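Local coordinates for hypothetical protein RBSTP0775 (Geobacillus stearothermophilus, PDB 1RZ3) that is of unknown function but probably binds ATP and acts as a kinase related to phosphoribulokinase and uridine kinase, at residues R22-I27 with I128-V133; C54-D59 with V120-S125; D60-R65 with Y81-V86; F77-L82 with W177-Y182. One frame throughout, in Å; residues are numbered along the deposited sequence.

Contact 1: R22-I27 with I128-V133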
# COMPACT_ATOMS: atom_id res chain seq x y z
N ARG A 22 -15.05 -1.60 10.22
CA ARG A 22 -14.22 -2.00 9.10
C ARG A 22 -12.81 -2.31 9.59
O ARG A 22 -12.28 -1.63 10.47
CB ARG A 22 -14.13 -0.87 8.06
CG ARG A 22 -15.44 -0.49 7.40
CD ARG A 22 -15.25 0.73 6.52
NE ARG A 22 -16.50 1.17 5.92
CZ ARG A 22 -16.69 2.38 5.40
NH1 ARG A 22 -15.70 3.27 5.42
NH2 ARG A 22 -17.87 2.72 4.89
N LEU A 23 -12.21 -3.35 9.02
CA LEU A 23 -10.85 -3.73 9.38
C LEU A 23 -9.95 -3.23 8.25
O LEU A 23 -10.15 -3.60 7.09
CB LEU A 23 -10.74 -5.24 9.53
CG LEU A 23 -9.39 -5.79 10.02
CD1 LEU A 23 -9.09 -5.26 11.42
CD2 LEU A 23 -9.44 -7.31 10.03
N VAL A 24 -8.98 -2.38 8.57
CA VAL A 24 -8.07 -1.85 7.57
C VAL A 24 -6.75 -2.62 7.57
O VAL A 24 -6.02 -2.62 8.56
CB VAL A 24 -7.82 -0.34 7.81
CG1 VAL A 24 -6.89 0.22 6.75
CG2 VAL A 24 -9.16 0.40 7.80
N LEU A 25 -6.46 -3.27 6.45
CA LEU A 25 -5.27 -4.09 6.30
C LEU A 25 -4.27 -3.43 5.36
O LEU A 25 -4.65 -2.74 4.42
CB LEU A 25 -5.63 -5.45 5.71
CG LEU A 25 -6.89 -6.14 6.25
CD1 LEU A 25 -7.28 -7.29 5.33
CD2 LEU A 25 -6.62 -6.63 7.67
N GLY A 26 -2.99 -3.64 5.63
CA GLY A 26 -1.98 -3.06 4.77
C GLY A 26 -0.99 -4.13 4.34
O GLY A 26 -0.62 -5.00 5.13
N ILE A 27 -0.59 -4.07 3.08
CA ILE A 27 0.40 -5.00 2.55
C ILE A 27 1.55 -4.09 2.13
O ILE A 27 1.51 -3.45 1.08
CB ILE A 27 -0.13 -5.79 1.34
CG1 ILE A 27 -1.33 -6.66 1.77
CG2 ILE A 27 0.97 -6.68 0.78
CD1 ILE A 27 -1.87 -7.56 0.67
N ILE A 128 -10.86 -3.31 4.36
CA ILE A 128 -10.30 -2.44 3.34
C ILE A 128 -8.84 -2.88 3.25
O ILE A 128 -8.14 -2.92 4.26
CB ILE A 128 -10.32 -0.95 3.76
CG1 ILE A 128 -11.76 -0.52 4.08
CG2 ILE A 128 -9.72 -0.09 2.64
CD1 ILE A 128 -12.74 -0.76 2.97
N MSE A 129 -8.39 -3.23 2.05
CA MSE A 129 -7.01 -3.66 1.89
C MSE A 129 -6.23 -2.68 1.03
O MSE A 129 -6.65 -2.33 -0.07
CB MSE A 129 -6.96 -5.05 1.26
CG MSE A 129 -5.56 -5.63 1.24
SE MSE A 129 -5.56 -7.35 0.42
CE MSE A 129 -6.39 -8.37 1.84
N ILE A 130 -5.09 -2.25 1.56
CA ILE A 130 -4.23 -1.29 0.87
C ILE A 130 -2.84 -1.89 0.69
O ILE A 130 -2.24 -2.37 1.65
CB ILE A 130 -4.12 0.01 1.70
CG1 ILE A 130 -5.52 0.58 1.94
CG2 ILE A 130 -3.23 1.02 0.97
CD1 ILE A 130 -5.55 1.78 2.85
N GLU A 131 -2.34 -1.89 -0.55
CA GLU A 131 -1.01 -2.42 -0.82
C GLU A 131 -0.17 -1.36 -1.50
O GLU A 131 -0.67 -0.59 -2.33
CB GLU A 131 -1.10 -3.68 -1.70
CG GLU A 131 -1.66 -3.46 -3.10
CD GLU A 131 -0.60 -3.13 -4.14
OE1 GLU A 131 0.59 -3.01 -3.77
OE2 GLU A 131 -0.96 -2.98 -5.33
N GLY A 132 1.11 -1.30 -1.15
CA GLY A 132 2.00 -0.32 -1.75
C GLY A 132 3.32 -0.24 -1.04
O GLY A 132 3.54 -0.92 -0.04
N VAL A 133 4.22 0.59 -1.56
CA VAL A 133 5.52 0.75 -0.93
C VAL A 133 5.45 1.88 0.10
O VAL A 133 4.63 2.80 -0.03
CB VAL A 133 6.61 1.08 -1.98
CG1 VAL A 133 6.28 2.38 -2.69
CG2 VAL A 133 7.97 1.18 -1.31

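Contact 2: C54-D59 with V120-S125. With CA (calcium ion), chain C.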
# COMPACT_ATOMS: atom_id res chain seq x y z
N CYS A 54 -12.59 -4.26 -0.04
CA CYS A 54 -12.35 -3.14 -0.97
C CYS A 54 -10.82 -3.02 -1.04
O CYS A 54 -10.16 -2.99 -0.00
CB CYS A 54 -12.98 -1.86 -0.42
SG CYS A 54 -12.75 -0.39 -1.45
N VAL A 55 -10.27 -2.94 -2.24
CA VAL A 55 -8.82 -2.87 -2.40
C VAL A 55 -8.30 -1.58 -3.03
O VAL A 55 -8.88 -1.08 -4.00
CB VAL A 55 -8.31 -4.05 -3.26
CG1 VAL A 55 -6.78 -4.05 -3.30
CG2 VAL A 55 -8.84 -5.38 -2.72
N PHE A 56 -7.21 -1.05 -2.48
CA PHE A 56 -6.57 0.16 -2.99
C PHE A 56 -5.13 -0.21 -3.32
O PHE A 56 -4.52 -1.02 -2.62
CB PHE A 56 -6.57 1.28 -1.94
CG PHE A 56 -7.91 1.93 -1.74
CD1 PHE A 56 -8.33 2.95 -2.59
CD2 PHE A 56 -8.75 1.51 -0.72
CE1 PHE A 56 -9.58 3.55 -2.41
CE2 PHE A 56 -10.00 2.10 -0.53
CZ PHE A 56 -10.42 3.12 -1.38
N HIS A 57 -4.60 0.38 -4.39
CA HIS A 57 -3.23 0.12 -4.83
C HIS A 57 -2.54 1.48 -4.85
O HIS A 57 -2.87 2.33 -5.67
CB HIS A 57 -3.24 -0.49 -6.23
CG HIS A 57 -4.00 -1.78 -6.33
ND1 HIS A 57 -3.45 -2.99 -5.97
CD2 HIS A 57 -5.27 -2.04 -6.72
CE1 HIS A 57 -4.35 -3.95 -6.15
NE2 HIS A 57 -5.46 -3.40 -6.60
N MSE A 58 -1.58 1.69 -3.95
CA MSE A 58 -0.93 2.99 -3.87
C MSE A 58 -0.24 3.51 -5.12
O MSE A 58 -0.10 4.73 -5.28
CB MSE A 58 0.05 3.03 -2.69
CG MSE A 58 -0.62 2.83 -1.33
SE MSE A 58 -2.21 3.91 -1.05
CE MSE A 58 -1.38 5.66 -1.06
N ASP A 59 0.18 2.63 -6.02
CA ASP A 59 0.81 3.10 -7.25
C ASP A 59 -0.20 3.84 -8.13
O ASP A 59 0.18 4.55 -9.06
CB ASP A 59 1.43 1.94 -8.04
CG ASP A 59 2.66 1.37 -7.36
OD1 ASP A 59 3.46 2.16 -6.83
OD2 ASP A 59 2.82 0.13 -7.37
N VAL A 120 -14.55 5.05 -5.58
CA VAL A 120 -14.47 3.74 -4.95
C VAL A 120 -15.46 3.75 -3.79
O VAL A 120 -15.42 4.64 -2.94
CB VAL A 120 -13.05 3.43 -4.41
CG1 VAL A 120 -13.06 2.09 -3.68
CG2 VAL A 120 -12.06 3.39 -5.55
N TYR A 121 -16.35 2.77 -3.75
CA TYR A 121 -17.33 2.69 -2.68
C TYR A 121 -16.85 1.80 -1.55
O TYR A 121 -16.46 0.66 -1.77
CB TYR A 121 -18.66 2.16 -3.24
CG TYR A 121 -19.35 3.15 -4.13
CD1 TYR A 121 -20.23 4.10 -3.61
CD2 TYR A 121 -19.08 3.19 -5.50
CE1 TYR A 121 -20.83 5.06 -4.42
CE2 TYR A 121 -19.67 4.14 -6.33
CZ TYR A 121 -20.54 5.07 -5.78
OH TYR A 121 -21.12 6.03 -6.58
N LEU A 122 -16.87 2.35 -0.33
CA LEU A 122 -16.45 1.63 0.86
C LEU A 122 -17.68 1.00 1.50
O LEU A 122 -17.64 -0.12 2.01
CB LEU A 122 -15.78 2.58 1.84
CG LEU A 122 -14.53 3.29 1.29
CD1 LEU A 122 -13.88 4.12 2.38
CD2 LEU A 122 -13.56 2.25 0.76
N SER A 123 -18.77 1.76 1.47
CA SER A 123 -20.07 1.36 2.02
C SER A 123 -20.05 0.28 3.09
O SER A 123 -19.60 0.52 4.20
CB SER A 123 -21.00 0.95 0.87
OG SER A 123 -21.06 1.96 -0.11
N ASP A 124 -20.53 -0.92 2.76
CA ASP A 124 -20.57 -1.98 3.76
C ASP A 124 -19.41 -2.98 3.71
O ASP A 124 -19.58 -4.15 4.04
CB ASP A 124 -21.92 -2.72 3.71
CG ASP A 124 -22.09 -3.57 2.47
OD1 ASP A 124 -21.52 -3.20 1.42
OD2 ASP A 124 -22.79 -4.59 2.54
N SER A 125 -18.24 -2.51 3.30
CA SER A 125 -17.07 -3.39 3.24
C SER A 125 -16.76 -3.90 4.65
O SER A 125 -16.92 -3.18 5.63
CB SER A 125 -15.83 -2.62 2.74
OG SER A 125 -16.01 -2.10 1.44
CA CA C . -21.38 -3.94 -0.78
O HOH W 1 -20.65 -5.90 0.70
O HOH W 2 -23.36 -4.12 -2.09

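Contact 3: D60-R65 with Y81-V86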
# COMPACT_ATOMS: atom_id res chain seq x y z
N ASP A 60 -1.49 3.66 -7.84
CA ASP A 60 -2.54 4.35 -8.59
C ASP A 60 -2.61 5.80 -8.16
O ASP A 60 -3.13 6.66 -8.88
CB ASP A 60 -3.94 3.76 -8.30
CG ASP A 60 -4.16 2.39 -8.91
OD1 ASP A 60 -3.57 2.09 -9.97
OD2 ASP A 60 -4.96 1.62 -8.34
N HIS A 61 -2.08 6.10 -6.98
CA HIS A 61 -2.21 7.45 -6.45
C HIS A 61 -0.96 8.32 -6.32
O HIS A 61 -0.81 9.07 -5.36
CB HIS A 61 -2.93 7.37 -5.11
CG HIS A 61 -4.16 6.52 -5.15
ND1 HIS A 61 -5.26 6.85 -5.91
CD2 HIS A 61 -4.44 5.31 -4.60
CE1 HIS A 61 -6.17 5.89 -5.82
NE2 HIS A 61 -5.69 4.94 -5.03
N ILE A 62 -0.08 8.21 -7.31
CA ILE A 62 1.14 9.01 -7.32
C ILE A 62 0.91 10.27 -8.15
O ILE A 62 -0.08 10.38 -8.88
CB ILE A 62 2.31 8.21 -7.91
CG1 ILE A 62 1.99 7.77 -9.34
CG2 ILE A 62 2.61 7.00 -7.03
CD1 ILE A 62 3.14 7.12 -10.06
N VAL A 63 1.84 11.21 -8.04
CA VAL A 63 1.76 12.47 -8.77
C VAL A 63 2.32 12.33 -10.19
O VAL A 63 2.94 11.32 -10.52
CB VAL A 63 2.53 13.58 -8.04
CG1 VAL A 63 1.94 13.79 -6.65
CG2 VAL A 63 4.01 13.22 -7.94
N GLU A 64 2.11 13.36 -11.00
CA GLU A 64 2.59 13.38 -12.39
C GLU A 64 4.12 13.36 -12.44
O GLU A 64 4.78 13.76 -11.48
CB GLU A 64 2.07 14.64 -13.08
CG GLU A 64 2.46 15.91 -12.36
CD GLU A 64 1.74 17.14 -12.88
OE1 GLU A 64 1.93 17.50 -14.06
OE2 GLU A 64 0.97 17.74 -12.10
N ARG A 65 4.67 12.91 -13.57
CA ARG A 65 6.12 12.84 -13.75
C ARG A 65 6.81 14.16 -13.41
O ARG A 65 7.82 14.18 -12.71
CB ARG A 65 6.46 12.46 -15.19
CG ARG A 65 6.01 11.07 -15.61
CD ARG A 65 6.25 10.85 -17.10
NE ARG A 65 5.68 9.58 -17.56
CZ ARG A 65 5.61 9.20 -18.83
NH1 ARG A 65 6.06 9.99 -19.79
NH2 ARG A 65 5.07 8.03 -19.14
N TYR A 81 9.66 11.00 -0.90
CA TYR A 81 8.91 12.16 -0.42
C TYR A 81 8.01 12.90 -1.40
O TYR A 81 7.02 13.50 -1.00
CB TYR A 81 9.87 13.18 0.20
CG TYR A 81 10.35 12.82 1.58
CD1 TYR A 81 9.46 12.77 2.65
CD2 TYR A 81 11.69 12.54 1.82
CE1 TYR A 81 9.89 12.46 3.93
CE2 TYR A 81 12.14 12.23 3.11
CZ TYR A 81 11.23 12.19 4.15
OH TYR A 81 11.64 11.87 5.42
N LEU A 82 8.34 12.86 -2.69
CA LEU A 82 7.55 13.60 -3.66
C LEU A 82 6.60 12.78 -4.53
O LEU A 82 5.61 13.31 -5.02
CB LEU A 82 8.48 14.41 -4.57
CG LEU A 82 9.48 15.31 -3.84
CD1 LEU A 82 10.27 16.11 -4.86
CD2 LEU A 82 8.74 16.24 -2.88
N GLN A 83 6.90 11.50 -4.72
CA GLN A 83 6.06 10.66 -5.57
C GLN A 83 4.60 10.57 -5.10
O GLN A 83 3.69 10.40 -5.92
CB GLN A 83 6.66 9.25 -5.69
CG GLN A 83 5.94 8.37 -6.69
CD GLN A 83 6.88 7.43 -7.41
OE1 GLN A 83 7.87 7.86 -7.99
NE2 GLN A 83 6.57 6.14 -7.38
N TRP A 84 4.39 10.65 -3.79
CA TRP A 84 3.05 10.61 -3.21
C TRP A 84 2.82 11.91 -2.44
O TRP A 84 3.72 12.38 -1.75
CB TRP A 84 2.90 9.45 -2.22
CG TRP A 84 2.78 8.11 -2.86
CD1 TRP A 84 1.64 7.50 -3.28
CD2 TRP A 84 3.86 7.24 -3.21
NE1 TRP A 84 1.94 6.29 -3.87
CE2 TRP A 84 3.29 6.11 -3.84
CE3 TRP A 84 5.25 7.30 -3.05
CZ2 TRP A 84 4.07 5.05 -4.32
CZ3 TRP A 84 6.03 6.24 -3.53
CH2 TRP A 84 5.43 5.14 -4.15
N ASP A 85 1.63 12.48 -2.58
CA ASP A 85 1.28 13.69 -1.84
C ASP A 85 0.79 13.10 -0.52
O ASP A 85 -0.42 12.90 -0.33
CB ASP A 85 0.15 14.45 -2.54
CG ASP A 85 -0.12 15.79 -1.90
OD1 ASP A 85 0.10 15.92 -0.68
OD2 ASP A 85 -0.58 16.70 -2.61
N VAL A 86 1.73 12.81 0.36
CA VAL A 86 1.44 12.19 1.64
C VAL A 86 0.34 12.86 2.46
O VAL A 86 -0.55 12.19 2.96
CB VAL A 86 2.73 12.10 2.50
CG1 VAL A 86 2.43 11.45 3.84
CG2 VAL A 86 3.79 11.31 1.74
O HOH W 3 -0.21 11.51 -4.57

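Contact 4: F77-L82 with W177-Y182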
# COMPACT_ATOMS: atom_id res chain seq x y z
N PHE A 77 14.99 10.87 -2.83
CA PHE A 77 14.12 11.85 -2.20
C PHE A 77 12.84 12.05 -3.00
O PHE A 77 11.76 12.21 -2.43
CB PHE A 77 14.86 13.19 -2.07
CG PHE A 77 14.13 14.21 -1.25
CD1 PHE A 77 14.36 14.32 0.11
CD2 PHE A 77 13.21 15.06 -1.85
CE1 PHE A 77 13.68 15.27 0.88
CE2 PHE A 77 12.52 16.02 -1.10
CZ PHE A 77 12.76 16.12 0.27
N GLU A 78 12.96 12.05 -4.32
CA GLU A 78 11.81 12.22 -5.21
C GLU A 78 10.86 11.04 -5.03
O GLU A 78 9.64 11.20 -4.93
CB GLU A 78 12.25 12.28 -6.67
CG GLU A 78 13.26 13.37 -7.00
CD GLU A 78 13.53 13.48 -8.49
OE1 GLU A 78 13.72 12.44 -9.14
OE2 GLU A 78 13.54 14.61 -9.01
N TYR A 79 11.44 9.85 -5.00
CA TYR A 79 10.67 8.62 -4.85
C TYR A 79 10.01 8.48 -3.48
O TYR A 79 8.83 8.13 -3.39
CB TYR A 79 11.60 7.43 -5.13
CG TYR A 79 10.95 6.05 -5.03
CD1 TYR A 79 9.67 5.82 -5.53
CD2 TYR A 79 11.66 4.98 -4.50
CE1 TYR A 79 9.11 4.53 -5.50
CE2 TYR A 79 11.11 3.70 -4.46
CZ TYR A 79 9.84 3.48 -4.96
OH TYR A 79 9.32 2.21 -4.94
N TYR A 80 10.74 8.77 -2.42
CA TYR A 80 10.18 8.62 -1.08
C TYR A 80 9.29 9.76 -0.59
O TYR A 80 8.26 9.52 0.05
CB TYR A 80 11.30 8.41 -0.05
CG TYR A 80 10.78 8.02 1.31
CD1 TYR A 80 10.37 6.71 1.57
CD2 TYR A 80 10.64 8.96 2.33
CE1 TYR A 80 9.82 6.35 2.79
CE2 TYR A 80 10.10 8.61 3.56
CZ TYR A 80 9.69 7.31 3.79
OH TYR A 80 9.14 6.96 5.00
N TYR A 81 9.66 11.00 -0.90
CA TYR A 81 8.91 12.16 -0.42
C TYR A 81 8.01 12.90 -1.40
O TYR A 81 7.02 13.50 -1.00
CB TYR A 81 9.87 13.18 0.20
CG TYR A 81 10.35 12.82 1.58
CD1 TYR A 81 9.46 12.77 2.65
CD2 TYR A 81 11.69 12.54 1.82
CE1 TYR A 81 9.89 12.46 3.93
CE2 TYR A 81 12.14 12.23 3.11
CZ TYR A 81 11.23 12.19 4.15
OH TYR A 81 11.64 11.87 5.42
N LEU A 82 8.34 12.86 -2.69
CA LEU A 82 7.55 13.60 -3.66
C LEU A 82 6.60 12.78 -4.53
O LEU A 82 5.61 13.31 -5.02
CB LEU A 82 8.48 14.41 -4.57
CG LEU A 82 9.48 15.31 -3.84
CD1 LEU A 82 10.27 16.11 -4.86
CD2 LEU A 82 8.74 16.24 -2.88
N TRP A 177 17.01 1.71 -4.59
CA TRP A 177 17.82 1.20 -3.49
C TRP A 177 18.00 2.20 -2.34
O TRP A 177 17.81 1.85 -1.18
CB TRP A 177 19.18 0.73 -4.02
CG TRP A 177 20.17 0.36 -2.95
CD1 TRP A 177 21.00 1.21 -2.27
CD2 TRP A 177 20.41 -0.95 -2.42
NE1 TRP A 177 21.74 0.51 -1.35
CE2 TRP A 177 21.40 -0.82 -1.42
CE3 TRP A 177 19.88 -2.22 -2.68
CZ2 TRP A 177 21.88 -1.91 -0.68
CZ3 TRP A 177 20.36 -3.31 -1.95
CH2 TRP A 177 21.35 -3.14 -0.96
N LYS A 178 18.36 3.44 -2.66
CA LYS A 178 18.56 4.44 -1.61
C LYS A 178 17.27 4.81 -0.87
O LYS A 178 17.30 5.01 0.34
CB LYS A 178 19.23 5.69 -2.20
CG LYS A 178 20.68 5.46 -2.60
CD LYS A 178 21.28 6.64 -3.38
CE LYS A 178 21.33 7.92 -2.57
NZ LYS A 178 21.89 9.04 -3.39
N ALA A 179 16.16 4.89 -1.59
CA ALA A 179 14.88 5.22 -0.95
C ALA A 179 14.50 4.08 -0.01
O ALA A 179 14.06 4.30 1.11
CB ALA A 179 13.81 5.41 -2.01
N GLU A 180 14.67 2.85 -0.49
CA GLU A 180 14.35 1.67 0.31
C GLU A 180 15.22 1.62 1.56
O GLU A 180 14.73 1.33 2.66
CB GLU A 180 14.54 0.41 -0.54
CG GLU A 180 13.60 0.36 -1.73
CD GLU A 180 13.86 -0.81 -2.65
OE1 GLU A 180 14.86 -1.54 -2.44
OE2 GLU A 180 13.06 -1.01 -3.59
N ASP A 181 16.51 1.90 1.41
CA ASP A 181 17.40 1.90 2.57
C ASP A 181 16.96 2.97 3.56
O ASP A 181 17.01 2.76 4.77
CB ASP A 181 18.85 2.15 2.15
CG ASP A 181 19.45 0.99 1.37
OD1 ASP A 181 18.85 -0.11 1.37
OD2 ASP A 181 20.53 1.17 0.78
N TYR A 182 16.54 4.12 3.04
CA TYR A 182 16.08 5.22 3.88
C TYR A 182 14.86 4.78 4.68
O TYR A 182 14.77 5.01 5.89
CB TYR A 182 15.71 6.42 3.01
CG TYR A 182 15.29 7.64 3.80
CD1 TYR A 182 16.23 8.44 4.46
CD2 TYR A 182 13.94 7.99 3.93
CE1 TYR A 182 15.85 9.54 5.21
CE2 TYR A 182 13.54 9.09 4.68
CZ TYR A 182 14.50 9.86 5.32
OH TYR A 182 14.12 10.96 6.06
O HOH W 4 10.55 -0.07 -3.65

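Contact 1: R22-I27 with I128-V133
The carbonyl oxygen of Ile130 is approached by two groups of the facing strand: Ile27 N gives it a hydrogen bond of 2.8 Å lying in the carbonyl plane, and Gly26 CA comes to 3.2 Å from Ile130 O as a weaker CA-H...O contact. One repeat earlier, Ile128 O is met in the same manner by Leu25 N, 2.8 Å away and almost in line with the C=O bond, and by the CA-H of Val24. In return Leu23 O, Leu25 O and Ile27 O accept from Ile128 N, Ile130 N and Gly132 N, so that five backbone bonds join the strands in parallel, at an angle of 20°. On one face, the selenomethionine Met129 lies obliquely across its two neighbours. Its CG stands anti to the backbone N (chi1 -172°); the extended chain brings SE to 3.7 Å from Ile27 CD1, and the bend at chi3 carries CE to 3.8 Å from Leu25 CD1. Val24, Ile128 and Ile130 pack more loosely on the other face. Glu131 shares the Met129 face, but its chain turns away at chi2, and OE2 is hydrogen-bonded to His57 ND1 and Thr36 OG1. Strand 23-29 runs into a sequence that fits a Walker A P-loop, and its pairing with strand 127-132 belongs to the 2-3-1-4-5 parallel sheet of a P-loop kinase fold.

Contact 2: C54-D59 with V120-S125
Cys54 reaches toward the end of strand 114-121 and the turn that follows with both of its side-chain atoms. Its CB lies 3.6 Å from Ser125 OG. Beyond it SG, held anti to the backbone N (chi1 179°), meets the methyls of two branched residues, with Val120 CG1 only 3.3 Å from Cys54 SG and Leu122 CD2 3.5 Å from it. The same two methyl groups also touch the far end of the Phe56 ring. Val120 CG1 approaches Phe56 CZ at 3.6 Å in an oblique direction, whereas Leu122 CD2 comes to the ring edge, in its plane, 3.8 Å from Phe56 CE2. An alanine in place of Phe56 would probably leave these methyls of Val120 and Leu122 without the ring end they pack on and open a gap toward this strand end and turn. No hydrogen bond crosses this apolar contact. The turn is fastened from within, because Leu122 O takes two donors from one residue, Ser125 N and Ser125 OG, the latter at 2.6 Å. On its outer side Asp124 binds a calcium ion through OD1 alone, at 2.3 Å, and two waters and one atom from outside the two segments also ligate the metal. Strand 53-57 is the edge of the parallel sheet, paired with strand 127-132, from which Ile128 touches Cys54, Phe56 and Leu122. Leu103 and Leu105 of strand 102-109 add to the cover of the Phe56 ring, so the two-stranded antiparallel sheet packs here on one face of the parallel one, while Val55 points to helix 35-48 on the other.

Contact 3: D60-R65 with Y81-V86
Ile62, Val63 and Gln83 bury the most surface here, and a backbone bond lies at their centre: Val63 N donates to Gln83 O at 2.9 Å, with the donor tilted 24° from the carbonyl plane. Around it, Val63 places CG2 3.3 Å from Leu82 O, while Ile62 presses CG2 against Gln83 CG at 3.6 Å. That Ile62 methyl has a second partner. Lying anti to the carbonyl carbon, it projects over one face of the Trp84 indole, 3.6 Å from the centroid of the five-membered ring and 29° off its normal, a CH-pi contact. Gln83 CG sits over the rim of the same face, so the indole is covered there by both segments. Its NE1 hydrogen-bonds Met58 O, which fixes the ring's rotation. An alanine at Trp84 would probably leave Met58 O without this donor and the Ile62 methyl without the flat surface beneath it. Alongside, a water bridges the chains, giving a hydrogen bond to His61 O at 2.6 Å and accepting one from Asp85 N at 2.9 Å. Asp85 is the centre of an inverse gamma turn, closed by a weak bond from Val86 N to Trp84 O, and its OD1 accepts from Trp88 N. The loop after strand 53-57 is thus tied to a short helix-to-helix connection, in which Asp85 is the N-cap of helix 86-94.

Contact 4: F77-L82 with W177-Y182
Tyr79 and Ala179 make one of the tight spots of this helix pair, where Tyr79 CD2 lies 3.3 Å from Ala179 CB. The small methyl is consistent with the close approach of the helices, their axes 8.7 Å apart at 46° over these segments. Tyr79 holds CG anti to its own N (chi1 -180°), which carries the ring across to helix 169-187, and Tyr80, with CG likewise anti to N, sends its ring a different way, to Tyr182. There, Tyr80 and Tyr182 make a T-shaped pair: the edge of Tyr182 is directed at the face of Tyr80, with centroids 5.2 Å apart and planes at 70°. The nearest atoms of this pair are Tyr80 CE2 and Tyr182 CE2, at 3.6 Å. Tyr81 completes an aromatic cluster of three tyrosines, with Tyr80 CD2 over the centre of its ring. Toward the less buried side the contact becomes polar. Tyr81 OH and Tyr182 OH share a hydrogen bond of 2.7 Å, each hydroxyl lying near the plane of the other's ring. A second polar border lies beyond Tyr79, where the helices no longer touch directly and a water spans them, 2.9 Å from Tyr79 OH and giving a 2.7 Å hydrogen bond to Glu180 OE2. Charged pairs flank the rings: Lys178 NZ is salt-bridged to Glu74, just before helix 75-82, and Glu78 OE1 to Arg175.

How the contacts relate
Contacts 1 and 2 are neighbours, their centres about 9 Å apart, because strands 127-132 and 53-57 pair in the parallel sheet. Contact 3 is about 18 Å from the centre of each, and contact 4 lies beyond it, about 12 Å from contact 3 and 26 Å from contact 2. Along the chain, contact 3 is nested within the loop closed by contact 2, which is itself nested within that of contact 1; contact 4 crosses contacts 1 and 2. Contacts 3 and 4 share Tyr81 and Leu82 at the end of helix 75-82. Trp84 packs on Val133 and Tyr79, linking the helical region to the end of the central sheet near the probable P-loop.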